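Local structure of malonyl CoA-acyl carrier protein transacylase (Bartonella henselae, 3QAT) at residues A[69-80]-A[278-286]; A[144-155]-A[186-194]. The protein transfers the malonyl group from malonyl-CoA to acyl carrier protein, the step that supplies malonyl units for fatty acid biosynthesis. One frame throughout, in Å; residues are numbered along the deposited sequence.

How the contacts relate
From the N terminus, past strand 6-11 and four helices, helix 62-82 supplies the first side of contact 1; the chain returns to it almost two hundred residues later, when strand 275-281 and the turn beyond it dock on residues 69-80. This closes a long loop. Contact 2, between 144-155 and 186-194, closes a much shorter one wholly within that span, so the two are nested and do not cross. The outer closure belongs to the large subdomain built on a parallel sheet; the inner one pairs the two helices of the small ferredoxin-like subdomain. Their centres lie about 34 Å apart, on opposite sides of the centre of the chain, with nearest atoms about 17 Å apart.

Contact 1. Residues A[69-80]-A[278-286]; sequences LMAVSMAVIRVM and LFEIGSGKV
Ser73 and Ile281 meet through the one direct hydrogen bond between the two segments: Ser73 OG donates to Ile281 O, the carbonyl oxygen of the last strand residue, over 2.7 Å. The donor approaches at a C=O...O angle of 139° and stands out of the carbonyl plane. With chi1 at -73°, the hydroxyl sits beside its own backbone N, facing the strand end. The same Ser73 OG accepts from a bound water at 3.0 Å. That water also donates to Leu69 O, 2.8 Å away, and accepts from Ser283 N at 2.9 Å, so three groups fix it and it couples the helix backbone to the turn after the strand.

Such a close junction depends on Gly282, whose CA comes within 3.9 Å of Ser73 CA: a CB here would run into Ser73 OG and, at phi 122°, into the carbonyl oxygen of Ile281 as well. Toward the helix N terminus, Val72 CG1 presses on the backbone at Ser283 N, 3.6 Å away, while Leu69 CD2 covers Ser283 CB. In the other direction Ile281 CG2, anti to its backbone N, enters between Val76 and Ile77: it lies 3.8 Å from Val76 CG1, and Ile77 CD1 is also close to it, the Ile77 and Ile281 side chains crossing at about a right angle. Met80 SD makes a looser contact with Ile281 CD1.

Further out, Ser283 OG is held by Ser16 O, and Met21 touches both Val72 and Ser283. Strand 275-281 lies inside the parallel sheet, and the side chain of Ser73 comes close to, but does not contact, the GxSxG sequence that probably forms the nucleophile elbow. A helix locked to the C-terminal end of a central strand beside such an elbow fits the hydrolase-like α/β core of acyltransferases.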
ATOM      1  N   LEU A  69      -3.006   6.913  -6.066  1.00  5.52           N
ATOM      2  CA  LEU A  69      -1.864   5.998  -6.187  1.00  4.97           C
ATOM      3  C   LEU A  69      -2.257   4.755  -6.974  1.00  5.92           C
ATOM      4  O   LEU A  69      -1.451   4.245  -7.780  1.00  6.35           O
ATOM      5  CB  LEU A  69      -1.308   5.617  -4.801  1.00  5.78           C
ATOM      6  CG  LEU A  69      -0.350   6.701  -4.244  1.00  4.13           C
ATOM      7  CD1 LEU A  69      -0.136   6.510  -2.735  1.00  6.95           C
ATOM      8  CD2 LEU A  69       0.991   6.645  -4.985  1.00  4.86           C
ATOM      9  N   MET A  70      -3.479   4.251  -6.743  1.00  5.12           N
ATOM     10  CA  MET A  70      -3.946   3.096  -7.499  1.00  5.85           C
ATOM     11  C   MET A  70      -4.007   3.442  -8.992  1.00  6.10           C
ATOM     12  O   MET A  70      -3.581   2.644  -9.827  1.00  6.89           O
ATOM     13  CB  MET A  70      -5.318   2.629  -6.977  1.00  6.66           C
ATOM     14  CG  MET A  70      -5.934   1.407  -7.710  1.00  6.58           C
ATOM     15  SD  MET A  70      -6.825   1.905  -9.223  1.00  7.51           S
ATOM     16  CE  MET A  70      -8.133   2.929  -8.552  1.00  7.34           C
ATOM     17  N   ALA A  71      -4.486   4.647  -9.319  1.00  5.94           N
ATOM     18  CA  ALA A  71      -4.595   5.057 -10.745  1.00  5.60           C
ATOM     19  C   ALA A  71      -3.208   5.028 -11.403  1.00  6.42           C
ATOM     20  O   ALA A  71      -3.071   4.536 -12.513  1.00  6.92           O
ATOM     21  CB  ALA A  71      -5.190   6.449 -10.862  1.00  6.36           C
ATOM     22  N   VAL A  72      -2.192   5.565 -10.726  1.00  6.26           N
ATOM     23  CA  VAL A  72      -0.850   5.560 -11.308  1.00  7.11           C
ATOM     24  C   VAL A  72      -0.396   4.117 -11.537  1.00  7.33           C
ATOM     25  O   VAL A  72       0.110   3.791 -12.614  1.00  7.03           O
ATOM     26  CB  VAL A  72       0.151   6.302 -10.422  1.00  7.53           C
ATOM     27  CG1 VAL A  72       1.581   6.197 -11.004  1.00  9.42           C
ATOM     28  CG2 VAL A  72      -0.280   7.772 -10.290  1.00  8.78           C
ATOM     29  N   SER A  73      -0.590   3.246 -10.545  1.00  6.63           N
ATOM     30  CA  SER A  73      -0.199   1.846 -10.699  1.00  6.72           C
ATOM     31  C   SER A  73      -0.926   1.175 -11.865  1.00  7.08           C
ATOM     32  O   SER A  73      -0.311   0.480 -12.691  1.00  7.14           O
ATOM     33  CB  SER A  73      -0.439   1.044  -9.412  1.00  6.88           C
ATOM     34  OG  SER A  73       0.500   1.366  -8.405  1.00  6.56           O
ATOM     35  N   MET A  74      -2.231   1.398 -11.931  1.00  7.10           N
ATOM     36  CA  MET A  74      -3.030   0.762 -13.014  1.00  8.11           C
ATOM     37  C   MET A  74      -2.712   1.346 -14.391  1.00  8.39           C
ATOM     38  O   MET A  74      -2.760   0.626 -15.386  1.00  8.95           O
ATOM     39  CB  MET A  74      -4.530   0.838 -12.703  1.00  8.44           C
ATOM     40  CG  MET A  74      -4.948  -0.187 -11.639  1.00 10.49           C
ATOM     41  SD  MET A  74      -4.496  -1.913 -12.033  1.00 11.03           S
ATOM     42  CE  MET A  74      -5.281  -2.138 -13.633  1.00 12.90           C
ATOM     43  N   ALA A  75      -2.343   2.631 -14.459  1.00  8.14           N
ATOM     44  CA  ALA A  75      -1.877   3.195 -15.747  1.00  9.35           C
ATOM     45  C   ALA A  75      -0.622   2.431 -16.216  1.00  9.69           C
ATOM     46  O   ALA A  75      -0.530   2.031 -17.385  1.00  9.62           O
ATOM     47  CB  ALA A  75      -1.557   4.690 -15.610  1.00  8.77           C
ATOM     48  N   VAL A  76       0.331   2.215 -15.315  1.00  9.27           N
ATOM     49  CA  VAL A  76       1.515   1.410 -15.662  1.00  9.50           C
ATOM     50  C   VAL A  76       1.118  -0.005 -16.122  1.00 10.13           C
ATOM     51  O   VAL A  76       1.610  -0.475 -17.172  1.00 10.39           O
ATOM     52  CB  VAL A  76       2.515   1.344 -14.505  1.00  9.09           C
ATOM     53  CG1 VAL A  76       3.652   0.338 -14.827  1.00  8.89           C
ATOM     54  CG2 VAL A  76       3.081   2.724 -14.235  1.00  9.92           C
ATOM     55  N   ILE A  77       0.225  -0.672 -15.381  1.00  9.50           N
ATOM     56  CA  ILE A  77      -0.211  -2.026 -15.761  1.00 10.06           C
ATOM     57  C   ILE A  77      -0.817  -2.025 -17.169  1.00 10.72           C
ATOM     58  O   ILE A  77      -0.506  -2.905 -17.998  1.00 11.12           O
ATOM     59  CB  ILE A  77      -1.211  -2.647 -14.736  1.00  9.65           C
ATOM     60  CG1 ILE A  77      -0.535  -2.911 -13.368  1.00 10.02           C
ATOM     61  CG2 ILE A  77      -1.883  -3.946 -15.313  1.00 11.57           C
ATOM     62  CD1 ILE A  77       0.562  -4.044 -13.368  1.00 11.72           C
ATOM     63  N   ARG A  78      -1.698  -1.058 -17.436  1.00 10.39           N
ATOM     64  CA  ARG A  78      -2.379  -1.062 -18.732  1.00 11.39           C
ATOM     65  C   ARG A  78      -1.429  -0.806 -19.882  1.00 12.57           C
ATOM     66  O   ARG A  78      -1.578  -1.421 -20.951  1.00 13.20           O
ATOM     67  CB  ARG A  78      -3.530  -0.060 -18.772  1.00 12.07           C
ATOM     68  CG  ARG A  78      -4.620  -0.423 -17.822  1.00 14.02           C
ATOM     69  CD  ARG A  78      -5.571  -1.399 -18.451  1.00 17.36           C
ATOM     70  NE  ARG A  78      -6.698  -1.657 -17.551  1.00 15.49           N
ATOM     71  CZ  ARG A  78      -7.803  -0.901 -17.484  1.00 18.84           C
ATOM     72  NH1 ARG A  78      -7.939   0.194 -18.221  1.00 20.18           N
ATOM     73  NH2 ARG A  78      -8.763  -1.237 -16.659  1.00 16.32           N
ATOM     74  N   VAL A  79      -0.468   0.098 -19.683  1.00 11.88           N
ATOM     75  CA  VAL A  79       0.582   0.298 -20.702  1.00 13.27           C
ATOM     76  C   VAL A  79       1.383  -0.992 -20.936  1.00 13.62           C
ATOM     77  O   VAL A  79       1.578  -1.401 -22.085  1.00 14.10           O
ATOM     78  CB  VAL A  79       1.522   1.492 -20.354  1.00 12.74           C
ATOM     79  CG1 VAL A  79       2.718   1.568 -21.341  1.00 14.73           C
ATOM     80  CG2 VAL A  79       0.755   2.800 -20.362  1.00 12.16           C
ATOM     81  N   MET A  80       1.819  -1.657 -19.856  1.00 13.43           N
ATOM     82  CA  MET A  80       2.531  -2.928 -19.983  1.00 14.05           C
ATOM     83  C   MET A  80       1.709  -3.975 -20.739  1.00 14.35           C
ATOM     84  O   MET A  80       2.229  -4.679 -21.627  1.00 15.07           O
ATOM     85  CB  MET A  80       2.932  -3.486 -18.610  1.00 14.30           C
ATOM     86  CG  MET A  80       3.947  -2.604 -17.888  1.00 13.67           C
ATOM     87  SD  MET A  80       4.435  -3.322 -16.289  1.00 15.80           S
ATOM     88  CE  MET A  80       5.632  -4.571 -16.752  1.00 17.75           C
ATOM     89  N   LEU A 278      11.740  -8.313  -7.868  1.00 14.29           N
ATOM     90  CA  LEU A 278      10.565  -7.633  -7.316  1.00 14.00           C
ATOM     91  C   LEU A 278      10.388  -6.320  -8.041  1.00 13.46           C
ATOM     92  O   LEU A 278      11.269  -5.454  -7.955  1.00 13.83           O
ATOM     93  CB  LEU A 278      10.792  -7.325  -5.834  1.00 14.12           C
ATOM     94  CG  LEU A 278      10.925  -8.486  -4.856  1.00 18.04           C
ATOM     95  CD1 LEU A 278      11.535  -7.949  -3.562  1.00 21.94           C
ATOM     96  CD2 LEU A 278       9.572  -9.089  -4.563  1.00 20.38           C
ATOM     97  N   PHE A 279       9.254  -6.161  -8.720  1.00 11.84           N
ATOM     98  CA  PHE A 279       8.957  -4.933  -9.436  1.00 10.90           C
ATOM     99  C   PHE A 279       8.033  -4.089  -8.547  1.00 10.43           C
ATOM    100  O   PHE A 279       7.144  -4.640  -7.913  1.00 11.23           O
ATOM    101  CB  PHE A 279       8.240  -5.235 -10.751  1.00 10.48           C
ATOM    102  CG  PHE A 279       9.100  -5.900 -11.773  1.00 11.99           C
ATOM    103  CD1 PHE A 279       9.978  -5.158 -12.548  1.00 15.25           C
ATOM    104  CD2 PHE A 279       9.018  -7.277 -11.955  1.00 13.61           C
ATOM    105  CE1 PHE A 279      10.766  -5.792 -13.530  1.00 17.58           C
ATOM    106  CE2 PHE A 279       9.792  -7.911 -12.906  1.00 16.62           C
ATOM    107  CZ  PHE A 279      10.653  -7.164 -13.705  1.00 16.26           C
ATOM    108  N   GLU A 280       8.315  -2.794  -8.486  1.00  8.94           N
ATOM    109  CA  GLU A 280       7.440  -1.796  -7.836  1.00  8.07           C
ATOM    110  C   GLU A 280       6.684  -1.042  -8.945  1.00  8.70           C
ATOM    111  O   GLU A 280       7.281  -0.292  -9.733  1.00  9.52           O
ATOM    112  CB  GLU A 280       8.295  -0.827  -6.998  1.00  7.53           C
ATOM    113  CG  GLU A 280       7.447   0.264  -6.320  1.00  7.36           C
ATOM    114  CD  GLU A 280       8.215   1.065  -5.264  1.00  7.16           C
ATOM    115  OE1 GLU A 280       9.487   1.053  -5.293  1.00  8.40           O
ATOM    116  OE2 GLU A 280       7.523   1.656  -4.373  1.00  9.09           O
ATOM    117  N   ILE A 281       5.369  -1.241  -8.981  1.00  7.57           N
ATOM    118  CA  ILE A 281       4.556  -0.766 -10.087  1.00  8.19           C
ATOM    119  C   ILE A 281       3.858   0.525  -9.700  1.00  7.37           C
ATOM    120  O   ILE A 281       3.017   0.517  -8.809  1.00  7.92           O
ATOM    121  CB  ILE A 281       3.466  -1.821 -10.440  1.00  7.97           C
ATOM    122  CG1 ILE A 281       4.061  -3.206 -10.757  1.00 10.27           C
ATOM    123  CG2 ILE A 281       2.605  -1.321 -11.621  1.00  9.75           C
ATOM    124  CD1 ILE A 281       5.057  -3.208 -11.941  1.00 13.15           C
ATOM    125  N   GLY A 282       4.191   1.630 -10.354  1.00  8.48           N
ATOM    126  CA  GLY A 282       3.521   2.914 -10.085  1.00  8.88           C
ATOM    127  C   GLY A 282       4.444   4.036  -9.647  1.00  9.32           C
ATOM    128  O   GLY A 282       5.529   4.204 -10.181  1.00 10.65           O
ATOM    129  N   SER A 283       3.993   4.826  -8.668  1.00  8.55           N
ATOM    130  CA  SER A 283       4.707   6.049  -8.256  1.00  8.19           C
ATOM    131  C   SER A 283       5.800   5.776  -7.213  1.00  8.68           C
ATOM    132  O   SER A 283       5.538   5.140  -6.199  1.00  8.11           O
ATOM    133  CB  SER A 283       3.694   7.032  -7.642  1.00  8.51           C
ATOM    134  OG  SER A 283       4.356   8.270  -7.328  1.00  9.04           O
ATOM    135  N   GLY A 284       7.006   6.287  -7.463  1.00  8.83           N
ATOM    136  CA  GLY A 284       8.059   6.330  -6.438  1.00  8.98           C
ATOM    137  C   GLY A 284       8.937   5.088  -6.311  1.00  8.65           C
ATOM    138  O   GLY A 284       8.799   4.108  -7.068  1.00  9.81           O
ATOM    139  N   LYS A 285       9.852   5.154  -5.349  1.00  9.21           N
ATOM    140  CA  LYS A 285      10.811   4.066  -5.161  1.00  9.01           C
ATOM    141  C   LYS A 285      10.821   3.586  -3.719  1.00  7.68           C
ATOM    142  O   LYS A 285      11.806   2.991  -3.264  1.00  7.88           O
ATOM    143  CB  LYS A 285      12.218   4.450  -5.665  1.00 11.40           C
ATOM    144  CG  LYS A 285      12.742   5.713  -5.119  1.00 15.81           C
ATOM    145  CD  LYS A 285      14.145   6.013  -5.681  1.00 19.24           C
ATOM    146  CE  LYS A 285      14.124   6.411  -7.138  1.00 23.00           C
ATOM    147  NZ  LYS A 285      15.542   6.660  -7.588  1.00 26.76           N
ATOM    148  N   VAL A 286       9.706   3.817  -3.010  1.00  6.38           N
ATOM    149  CA  VAL A 286       9.631   3.481  -1.586  1.00  6.45           C
ATOM    150  C   VAL A 286       9.748   1.963  -1.320  1.00  7.37           C
ATOM    151  O   VAL A 286      10.589   1.540  -0.505  1.00  7.36           O
ATOM    152  CB  VAL A 286       8.346   4.029  -0.931  1.00  6.63           C
ATOM    153  CG1 VAL A 286       8.272   3.589   0.548  1.00  7.33           C
ATOM    154  CG2 VAL A 286       8.345   5.557  -1.035  1.00  8.14           C
TER
HETATM  155  O   HOH W   1       1.383   4.059  -7.573  1.00  5.68           O

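Contact 2. Residues A[144-155]-A[186-194]; sequences LDEKDVEEICEI and VEVASQKGA
Ala194 N bonds back to Ala189 O over 2.9 Å, closing the end of helix 179-191 beside Leu144, which touches both alanines. With Gly193 at positive phi and its N bonded to Ser190 O, this is a Schellman motif. The turn brings Ala194 CB to 4.0 Å from Leu144 CG, while Leu144 CD1 rests on Ala189 CB at 3.8 Å. The opposing helix starts next to that leucine, where Asp145 OD1 caps Asp148 N at 2.9 Å.

Farther along, Ile152 fills the middle of the interface. Its CG1 lies 3.8 Å from Val188 CG1, the two side chains running past each other in opposite directions, and CD1 reaches the helix backbone at Ala189 CA. Lys192 lays its methylenes over Ile152, and its CE meets Ile155 CD1 tip to tip at 4.2 Å; the chain then bends at its last torsion (chi4 -75°), leaving NZ short of Glu151.

Both helices cover one face of the antiparallel part of the mixed sheet, in the βαββαβ order of a ferredoxin-like subdomain. Cohesion here is essentially apolar: Glu151 OE2 and Lys192 NZ, at 4.4 Å, are too far apart for a salt bridge and probably add only a mild attraction at the solvent-facing edge of the contact.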
ATOM      1  N   LEU A 144      14.856  -0.581  16.159  1.00 19.75           N
ATOM      2  CA  LEU A 144      14.380  -1.511  17.178  1.00 21.18           C
ATOM      3  C   LEU A 144      13.642  -2.677  16.536  1.00 22.57           C
ATOM      4  O   LEU A 144      12.832  -2.477  15.637  1.00 22.43           O
ATOM      5  CB  LEU A 144      13.453  -0.805  18.177  1.00 21.40           C
ATOM      6  CG  LEU A 144      14.033   0.410  18.910  1.00 21.51           C
ATOM      7  CD1 LEU A 144      12.968   1.060  19.814  1.00 20.15           C
ATOM      8  CD2 LEU A 144      15.292   0.033  19.723  1.00 22.81           C
ATOM      9  N   ASP A 145      13.905  -3.896  17.008  1.00 25.01           N
ATOM     10  CA  ASP A 145      13.210  -5.046  16.423  1.00 27.02           C
ATOM     11  C   ASP A 145      11.769  -5.120  16.923  1.00 27.51           C
ATOM     12  O   ASP A 145      11.397  -4.434  17.878  1.00 27.86           O
ATOM     13  CB  ASP A 145      13.984  -6.369  16.624  1.00 28.22           C
ATOM     14  CG  ASP A 145      14.101  -6.777  18.073  1.00 31.49           C
ATOM     15  OD1 ASP A 145      13.242  -6.400  18.902  1.00 35.27           O
ATOM     16  OD2 ASP A 145      15.065  -7.506  18.396  1.00 37.44           O
ATOM     17  N   GLU A 146      10.975  -5.946  16.258  1.00 28.21           N
ATOM     18  CA  GLU A 146       9.563  -6.102  16.553  1.00 29.02           C
ATOM     19  C   GLU A 146       9.287  -6.427  18.018  1.00 29.07           C
ATOM     20  O   GLU A 146       8.395  -5.838  18.637  1.00 28.98           O
ATOM     21  CB  GLU A 146       9.026  -7.207  15.672  1.00 30.08           C
ATOM     22  CG  GLU A 146       7.577  -7.116  15.368  1.00 32.50           C
ATOM     23  CD  GLU A 146       7.259  -7.768  14.038  1.00 35.92           C
ATOM     24  OE1 GLU A 146       7.949  -8.765  13.677  1.00 36.52           O
ATOM     25  OE2 GLU A 146       6.316  -7.285  13.363  1.00 34.70           O
ATOM     26  N   LYS A 147      10.041  -7.381  18.561  1.00 28.68           N
ATOM     27  CA  LYS A 147       9.921  -7.767  19.968  1.00 28.66           C
ATOM     28  C   LYS A 147      10.055  -6.573  20.917  1.00 27.67           C
ATOM     29  O   LYS A 147       9.223  -6.389  21.814  1.00 28.38           O
ATOM     30  CB  LYS A 147      10.941  -8.865  20.326  1.00 29.45           C
ATOM     31  N   ASP A 148      11.092  -5.763  20.705  1.00 26.37           N
ATOM     32  CA  ASP A 148      11.357  -4.599  21.543  1.00 25.12           C
ATOM     33  C   ASP A 148      10.280  -3.524  21.382  1.00 23.11           C
ATOM     34  O   ASP A 148       9.937  -2.841  22.338  1.00 22.33           O
ATOM     35  CB  ASP A 148      12.733  -4.008  21.234  1.00 26.19           C
ATOM     36  CG  ASP A 148      13.882  -4.920  21.674  1.00 28.26           C
ATOM     37  OD1 ASP A 148      13.618  -5.980  22.291  1.00 30.77           O
ATOM     38  OD2 ASP A 148      15.044  -4.571  21.379  1.00 29.96           O
ATOM     39  N   VAL A 149       9.752  -3.370  20.170  1.00 21.21           N
ATOM     40  CA  VAL A 149       8.673  -2.399  19.984  1.00 19.76           C
ATOM     41  C   VAL A 149       7.381  -2.908  20.629  1.00 20.78           C
ATOM     42  O   VAL A 149       6.636  -2.126  21.208  1.00 19.29           O
ATOM     43  CB  VAL A 149       8.479  -1.992  18.509  1.00 18.57           C
ATOM     44  CG1 VAL A 149       7.279  -1.018  18.366  1.00 17.39           C
ATOM     45  CG2 VAL A 149       9.748  -1.364  17.976  1.00 17.07           C
ATOM     46  N   GLU A 150       7.128  -4.221  20.547  1.00 22.12           N
ATOM     47  CA  GLU A 150       5.956  -4.827  21.200  1.00 23.72           C
ATOM     48  C   GLU A 150       6.016  -4.604  22.718  1.00 24.06           C
ATOM     49  O   GLU A 150       5.002  -4.324  23.366  1.00 24.77           O
ATOM     50  CB  GLU A 150       5.817  -6.324  20.821  1.00 24.95           C
ATOM     51  CG  GLU A 150       5.265  -6.513  19.388  1.00 27.82           C
ATOM     52  CD  GLU A 150       5.219  -7.963  18.879  1.00 34.06           C
ATOM     53  OE1 GLU A 150       5.906  -8.850  19.436  1.00 37.37           O
ATOM     54  OE2 GLU A 150       4.484  -8.210  17.892  1.00 35.19           O
ATOM     55  N   GLU A 151       7.227  -4.666  23.259  1.00 23.94           N
ATOM     56  CA  GLU A 151       7.449  -4.382  24.664  1.00 24.52           C
ATOM     57  C   GLU A 151       7.154  -2.906  25.001  1.00 23.29           C
ATOM     58  O   GLU A 151       6.515  -2.614  26.013  1.00 23.24           O
ATOM     59  CB  GLU A 151       8.867  -4.787  25.051  1.00 25.53           C
ATOM     60  CG  GLU A 151       9.053  -4.986  26.546  1.00 28.66           C
ATOM     61  CD  GLU A 151      10.511  -4.890  26.960  1.00 33.27           C
ATOM     62  OE1 GLU A 151      11.405  -5.167  26.122  1.00 33.67           O
ATOM     63  OE2 GLU A 151      10.759  -4.528  28.134  1.00 37.48           O
ATOM     64  N   ILE A 152       7.576  -1.983  24.133  1.00 21.09           N
ATOM     65  CA  ILE A 152       7.239  -0.569  24.329  1.00 19.77           C
ATOM     66  C   ILE A 152       5.719  -0.370  24.315  1.00 19.52           C
ATOM     67  O   ILE A 152       5.184   0.399  25.100  1.00 18.63           O
ATOM     68  CB  ILE A 152       7.895   0.351  23.269  1.00 18.96           C
ATOM     69  CG1 ILE A 152       9.432   0.323  23.403  1.00 18.89           C
ATOM     70  CG2 ILE A 152       7.394   1.771  23.442  1.00 19.77           C
ATOM     71  CD1 ILE A 152      10.182   1.048  22.299  1.00 18.24           C
ATOM     72  N   CYS A 153       5.027  -1.045  23.401  1.00 19.35           N
ATOM     73  CA  CYS A 153       3.567  -0.987  23.377  1.00 20.50           C
ATOM     74  C   CYS A 153       2.953  -1.378  24.730  1.00 21.62           C
ATOM     75  O   CYS A 153       1.989  -0.754  25.195  1.00 21.92           O
ATOM     76  CB  CYS A 153       3.032  -1.884  22.269  1.00 19.89           C
ATOM     77  SG  CYS A 153       3.381  -1.225  20.613  1.00 19.34           S
ATOM     78  N   GLU A 154       3.526  -2.408  25.346  1.00 23.01           N
ATOM     79  CA  GLU A 154       3.092  -2.892  26.657  1.00 25.07           C
ATOM     80  C   GLU A 154       3.436  -1.888  27.764  1.00 25.40           C
ATOM     81  O   GLU A 154       2.614  -1.625  28.647  1.00 26.70           O
ATOM     82  CB  GLU A 154       3.707  -4.269  26.949  1.00 25.19           C
ATOM     83  N   ILE A 155       4.630  -1.308  27.690  1.00 25.15           N
ATOM     84  CA  ILE A 155       5.091  -0.312  28.664  1.00 25.35           C
ATOM     85  C   ILE A 155       4.138   0.893  28.755  1.00 25.48           C
ATOM     86  O   ILE A 155       3.884   1.415  29.838  1.00 26.65           O
ATOM     87  CB  ILE A 155       6.561   0.134  28.349  1.00 25.18           C
ATOM     88  CG1 ILE A 155       7.540  -1.001  28.693  1.00 25.90           C
ATOM     89  CG2 ILE A 155       6.933   1.437  29.069  1.00 25.51           C
ATOM     90  CD1 ILE A 155       8.927  -0.864  28.083  1.00 26.72           C
ATOM     91  N   VAL A 186       7.291   7.033  21.641  1.00 12.55           N
ATOM     92  CA  VAL A 186       8.425   7.706  20.987  1.00 12.62           C
ATOM     93  C   VAL A 186       9.539   8.033  22.000  1.00 13.20           C
ATOM     94  O   VAL A 186      10.720   7.771  21.731  1.00 13.36           O
ATOM     95  CB  VAL A 186       7.975   8.959  20.154  1.00 12.53           C
ATOM     96  CG1 VAL A 186       9.166   9.766  19.678  1.00 14.44           C
ATOM     97  CG2 VAL A 186       7.168   8.512  18.927  1.00 13.43           C
ATOM     98  N   GLU A 187       9.157   8.592  23.151  1.00 13.83           N
ATOM     99  CA  GLU A 187      10.121   8.889  24.226  1.00 15.14           C
ATOM    100  C   GLU A 187      10.875   7.624  24.628  1.00 15.08           C
ATOM    101  O   GLU A 187      12.117   7.637  24.692  1.00 16.18           O
ATOM    102  CB  GLU A 187       9.405   9.493  25.435  1.00 16.63           C
ATOM    103  CG  GLU A 187       8.796  10.854  25.147  1.00 20.10           C
ATOM    104  CD  GLU A 187       7.808  11.307  26.219  1.00 26.84           C
ATOM    105  OE1 GLU A 187       7.550  10.548  27.182  1.00 28.02           O
ATOM    106  OE2 GLU A 187       7.275  12.436  26.090  1.00 30.06           O
ATOM    107  N   VAL A 188      10.134   6.532  24.843  1.00 14.62           N
ATOM    108  CA  VAL A 188      10.738   5.263  25.250  1.00 14.54           C
ATOM    109  C   VAL A 188      11.658   4.699  24.161  1.00 14.17           C
ATOM    110  O   VAL A 188      12.781   4.265  24.422  1.00 13.96           O
ATOM    111  CB  VAL A 188       9.686   4.226  25.676  1.00 14.73           C
ATOM    112  CG1 VAL A 188      10.368   2.914  26.072  1.00 15.52           C
ATOM    113  CG2 VAL A 188       8.857   4.757  26.865  1.00 15.64           C
ATOM    114  N   ALA A 189      11.200   4.740  22.908  1.00 14.13           N
ATOM    115  CA  ALA A 189      12.038   4.269  21.806  1.00 14.20           C
ATOM    116  C   ALA A 189      13.366   5.013  21.716  1.00 14.54           C
ATOM    117  O   ALA A 189      14.426   4.396  21.487  1.00 14.52           O
ATOM    118  CB  ALA A 189      11.282   4.393  20.485  1.00 13.71           C
ATOM    119  N   SER A 190      13.305   6.341  21.875  1.00 15.13           N
ATOM    120  CA  SER A 190      14.487   7.199  21.873  0.70 15.51           C
ATOM    121  C   SER A 190      15.427   6.827  23.026  1.00 15.85           C
ATOM    122  O   SER A 190      16.640   6.726  22.844  1.00 15.74           O
ATOM    123  CB  SER A 190      14.056   8.661  22.013  0.70 16.42           C
ATOM    124  OG  SER A 190      15.166   9.524  21.887  0.70 18.04           O
ATOM    125  N   GLN A 191      14.853   6.626  24.208  1.00 15.79           N
ATOM    126  CA  GLN A 191      15.635   6.233  25.398  1.00 16.76           C
ATOM    127  C   GLN A 191      16.330   4.900  25.165  1.00 17.67           C
ATOM    128  O   GLN A 191      17.501   4.724  25.501  1.00 17.45           O
ATOM    129  CB  GLN A 191      14.733   6.171  26.642  1.00 16.32           C
ATOM    130  CG  GLN A 191      15.408   5.524  27.882  1.00 17.89           C
ATOM    131  CD  GLN A 191      15.126   4.039  27.993  1.00 17.51           C
ATOM    132  OE1 GLN A 191      16.053   3.206  27.955  1.00 19.72           O
ATOM    133  NE2 GLN A 191      13.859   3.690  28.142  1.00 16.48           N
ATOM    134  N   LYS A 192      15.616   3.962  24.551  1.00 17.00           N
ATOM    135  CA  LYS A 192      16.200   2.645  24.246  1.00 17.48           C
ATOM    136  C   LYS A 192      17.227   2.630  23.126  1.00 17.10           C
ATOM    137  O   LYS A 192      17.820   1.586  22.853  1.00 18.27           O
ATOM    138  CB  LYS A 192      15.096   1.639  23.924  1.00 17.61           C
ATOM    139  CG  LYS A 192      14.254   1.285  25.122  1.00 19.06           C
ATOM    140  CD  LYS A 192      13.271   0.157  24.773  1.00 21.54           C
ATOM    141  CE  LYS A 192      12.473  -0.281  25.982  1.00 23.69           C
ATOM    142  NZ  LYS A 192      13.261  -1.115  26.947  1.00 28.05           N
ATOM    143  N   GLY A 193      17.437   3.769  22.484  1.00 15.98           N
ATOM    144  CA  GLY A 193      18.498   3.914  21.488  1.00 16.32           C
ATOM    145  C   GLY A 193      18.057   3.753  20.048  1.00 16.05           C
ATOM    146  O   GLY A 193      18.882   3.479  19.175  1.00 16.55           O
ATOM    147  N   ALA A 194      16.767   3.943  19.781  1.00 16.39           N
ATOM    148  CA  ALA A 194      16.322   3.924  18.391  1.00 16.22           C
ATOM    149  C   ALA A 194      17.162   4.897  17.585  1.00 17.29           C
ATOM    150  O   ALA A 194      17.476   5.993  18.076  1.00 18.33           O
ATOM    151  CB  ALA A 194      14.858   4.291  18.291  1.00 15.30           C
TER